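Local coordinates for protein capsid (Human calicivirus NLV/Boxer/2001/US, PDB 4RDL) that is the protruding domain of the norovirus capsid protein, which dimerises and binds Lewis-type histo-blood group antigens, probably for attachment to host cells, at residues G61-S66 with E236-F241. Sequence-based numbering, arbitrary orientation.
Sequences GTTTVS and EFVSHF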
ATOM      1  N   GLY A  61      14.737 -10.622  -4.418  1.00 13.48           N
ATOM      2  CA  GLY A  61      14.016 -11.323  -3.371  1.00 12.86           C
ATOM      3  C   GLY A  61      12.550 -11.487  -3.701  1.00 12.48           C
ATOM      4  O   GLY A  61      12.200 -11.936  -4.793  1.00 15.24           O
ATOM      5  N   THR A  62      11.691 -11.121  -2.754  1.00 11.43           N
ATOM      6  CA  THR A  62      10.248 -11.182  -2.966  1.00 11.68           C
ATOM      7  C   THR A  62       9.668  -9.793  -3.236  1.00 10.18           C
ATOM      8  O   THR A  62       8.460  -9.567  -3.137  1.00 11.37           O
ATOM      9  CB  THR A  62       9.543 -11.820  -1.757  1.00 12.22           C
ATOM     10  OG1 THR A  62       9.900 -11.103  -0.566  1.00 11.27           O
ATOM     11  CG2 THR A  62       9.975 -13.271  -1.610  1.00 14.26           C
ATOM     12  N   THR A  63      10.532  -8.855  -3.596  1.00 10.42           N
ATOM     13  CA  THR A  63      10.100  -7.474  -3.750  1.00 10.38           C
ATOM     14  C   THR A  63       9.317  -7.232  -5.030  1.00 11.54           C
ATOM     15  O   THR A  63       9.690  -7.702  -6.108  1.00 13.70           O
ATOM     16  CB  THR A  63      11.301  -6.507  -3.683  1.00 10.11           C
ATOM     17  OG1 THR A  63      11.997  -6.735  -2.455  1.00 10.48           O
ATOM     18  CG2 THR A  63      10.840  -5.053  -3.737  1.00 11.08           C
ATOM     19  N   THR A  64       8.225  -6.487  -4.906  1.00 11.68           N
ATOM     20  CA  THR A  64       7.503  -6.053  -6.085  1.00 12.27           C
ATOM     21  C   THR A  64       7.241  -4.547  -6.030  1.00 11.72           C
ATOM     22  O   THR A  64       7.822  -3.843  -5.203  1.00 11.57           O
ATOM     23  CB  THR A  64       6.238  -6.916  -6.335  1.00 13.56           C
ATOM     24  OG1 THR A  64       5.725  -6.664  -7.655  1.00 14.10           O
ATOM     25  CG2 THR A  64       5.163  -6.660  -5.276  1.00 15.43           C
ATOM     26  N   VAL A  65       6.392  -4.053  -6.920  1.00 10.43           N
ATOM     27  CA  VAL A  65       6.279  -2.625  -7.164  1.00 10.85           C
ATOM     28  C   VAL A  65       5.357  -1.894  -6.185  1.00 10.12           C
ATOM     29  O   VAL A  65       5.725  -0.842  -5.643  1.00 11.48           O
ATOM     30  CB  VAL A  65       5.814  -2.371  -8.619  1.00 11.72           C
ATOM     31  CG1 VAL A  65       5.532  -0.900  -8.860  1.00 15.13           C
ATOM     32  CG2 VAL A  65       6.848  -2.894  -9.611  1.00 15.66           C
ATOM     33  N   SER A  66       4.159  -2.432  -5.965  1.00 10.31           N
ATOM     34  CA  SER A  66       3.143  -1.713  -5.199  1.00 10.37           C
ATOM     35  C   SER A  66       3.161  -2.000  -3.700  1.00 10.10           C
ATOM     36  O   SER A  66       3.285  -3.158  -3.272  1.00 10.77           O
ATOM     37  CB  SER A  66       1.744  -2.016  -5.753  1.00 11.07           C
ATOM     38  OG  SER A  66       0.747  -1.313  -5.019  1.00 10.38           O
ATOM     39  N   GLU A 236       8.310   3.425  -1.985  1.00  9.20           N
ATOM     40  CA  GLU A 236       8.193   4.292  -3.145  1.00 10.00           C
ATOM     41  C   GLU A 236       9.556   4.535  -3.812  1.00  9.50           C
ATOM     42  O   GLU A 236       9.607   4.891  -4.982  1.00 10.87           O
ATOM     43  CB  GLU A 236       7.459   5.590  -2.811  1.00 10.78           C
ATOM     44  CG  GLU A 236       5.948   5.412  -2.599  1.00 11.99           C
ATOM     45  CD  GLU A 236       5.582   4.860  -1.222  1.00 11.57           C
ATOM     46  OE1 GLU A 236       4.380   4.569  -1.002  1.00 12.08           O
ATOM     47  OE2 GLU A 236       6.479   4.715  -0.355  1.00 11.23           O
ATOM     48  N   PHE A 237      10.655   4.321  -3.087  1.00  9.90           N
ATOM     49  CA  PHE A 237      11.965   4.308  -3.752  1.00 10.30           C
ATOM     50  C   PHE A 237      12.037   3.114  -4.701  1.00  9.85           C
ATOM     51  O   PHE A 237      12.568   3.223  -5.809  1.00 11.66           O
ATOM     52  CB  PHE A 237      13.122   4.188  -2.752  1.00 10.55           C
ATOM     53  CG  PHE A 237      13.622   5.502  -2.210  1.00 11.08           C
ATOM     54  CD1 PHE A 237      12.752   6.430  -1.657  1.00 13.36           C
ATOM     55  CD2 PHE A 237      14.982   5.778  -2.199  1.00 11.73           C
ATOM     56  CE1 PHE A 237      13.229   7.624  -1.132  1.00 15.09           C
ATOM     57  CE2 PHE A 237      15.466   6.974  -1.671  1.00 13.17           C
ATOM     58  CZ  PHE A 237      14.591   7.893  -1.144  1.00 14.84           C
ATOM     59  N   VAL A 238      11.533   1.967  -4.255  1.00 10.10           N
ATOM     60  CA  VAL A 238      11.574   0.763  -5.084  1.00 11.47           C
ATOM     61  C   VAL A 238      10.833   0.989  -6.405  1.00 11.99           C
ATOM     62  O   VAL A 238      11.380   0.751  -7.490  1.00 12.80           O
ATOM     63  CB  VAL A 238      10.983  -0.472  -4.353  1.00 11.09           C
ATOM     64  CG1 VAL A 238      10.970  -1.684  -5.283  1.00 13.06           C
ATOM     65  CG2 VAL A 238      11.763  -0.767  -3.078  1.00 12.91           C
ATOM     66  N   SER A 239       9.583   1.441  -6.328  1.00 11.47           N
ATOM     67  CA  SER A 239       8.807   1.642  -7.551  1.00 12.04           C
ATOM     68  C   SER A 239       9.433   2.734  -8.415  1.00 11.74           C
ATOM     69  O   SER A 239       9.385   2.665  -9.641  1.00 14.43           O
ATOM     70  CB  SER A 239       7.337   1.941  -7.252  1.00 13.62           C
ATOM     71  OG  SER A 239       7.194   2.998  -6.328  1.00 13.06           O
ATOM     72  N   HIS A 240      10.041   3.726  -7.771  1.00 11.20           N
ATOM     73  CA  HIS A 240      10.718   4.788  -8.504  1.00 11.46           C
ATOM     74  C   HIS A 240      11.845   4.215  -9.361  1.00 11.48           C
ATOM     75  O   HIS A 240      11.943   4.518 -10.551  1.00 12.82           O
ATOM     76  CB  HIS A 240      11.259   5.843  -7.542  1.00 11.80           C
ATOM     77  CG  HIS A 240      11.775   7.070  -8.224  1.00 12.94           C
ATOM     78  ND1 HIS A 240      10.941   8.036  -8.747  1.00 16.99           N
ATOM     79  CD2 HIS A 240      13.040   7.495  -8.465  1.00 13.37           C
ATOM     80  CE1 HIS A 240      11.670   9.003  -9.277  1.00 17.21           C
ATOM     81  NE2 HIS A 240      12.947   8.698  -9.120  1.00 14.67           N
ATOM     82  N   PHE A 241      12.700   3.389  -8.760  1.00 12.27           N
ATOM     83  CA  PHE A 241      13.831   2.831  -9.500  1.00 12.02           C
ATOM     84  C   PHE A 241      13.352   1.880 -10.601  1.00 13.18           C
ATOM     85  O   PHE A 241      13.926   1.840 -11.683  1.00 15.11           O
ATOM     86  CB  PHE A 241      14.812   2.132  -8.551  1.00 12.84           C
ATOM     87  CG  PHE A 241      15.397   3.041  -7.499  1.00 12.81           C
ATOM     88  CD1 PHE A 241      15.516   4.407  -7.721  1.00 13.39           C
ATOM     89  CD2 PHE A 241      15.827   2.526  -6.285  1.00 12.53           C
ATOM     90  CE1 PHE A 241      16.047   5.242  -6.751  1.00 13.81           C
ATOM     91  CE2 PHE A 241      16.360   3.354  -5.311  1.00 13.02           C
ATOM     92  CZ  PHE A 241      16.476   4.716  -5.548  1.00 12.82           C
TER
HETATM   93  O   HOH W   1       5.457   1.725  -4.589  1.00 14.85           O
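The carbonyl oxygen of V65 is gripped by two donors: a water lies 2.8 Å from V65 O and donates to it, and the side-chain amide of Q235 also bonds it. The same water sits 2.8 Å from S239 OG, so it bridges loop and helix where no direct hydrogen bond spans the gap. Serine suits this place because its CB can lie against the loop while its hydroxyl meets the water. With OG between the backbone N and the carbonyl carbon (chi1 52°), the hydroxyl lies back over its own helix, near E236 O, to which any bond is weak and not settled. The same S239 CB is met by V65 O at 3.6 Å and by V65 CG1 at 3.7 Å. At the neighbouring helix position, T63 and V238 meet tip to tip, T63 CG2 lying 3.7 Å from V238 CG1. Both methyls are anti to their backbone N, which extends them across the gap; V238 CG1 also rests against T64 O. Threonine offers a methyl here, and its OG1 hydrogen-bonds Q49 O and R52 N, in the same long connection between strands 35-38 and 72-80. The water-bridged, methyl-lined contact packs that connection against helix 235-244, which follows strand 228-231, while I19 of the second subunit packs on V65 at the dimer interface.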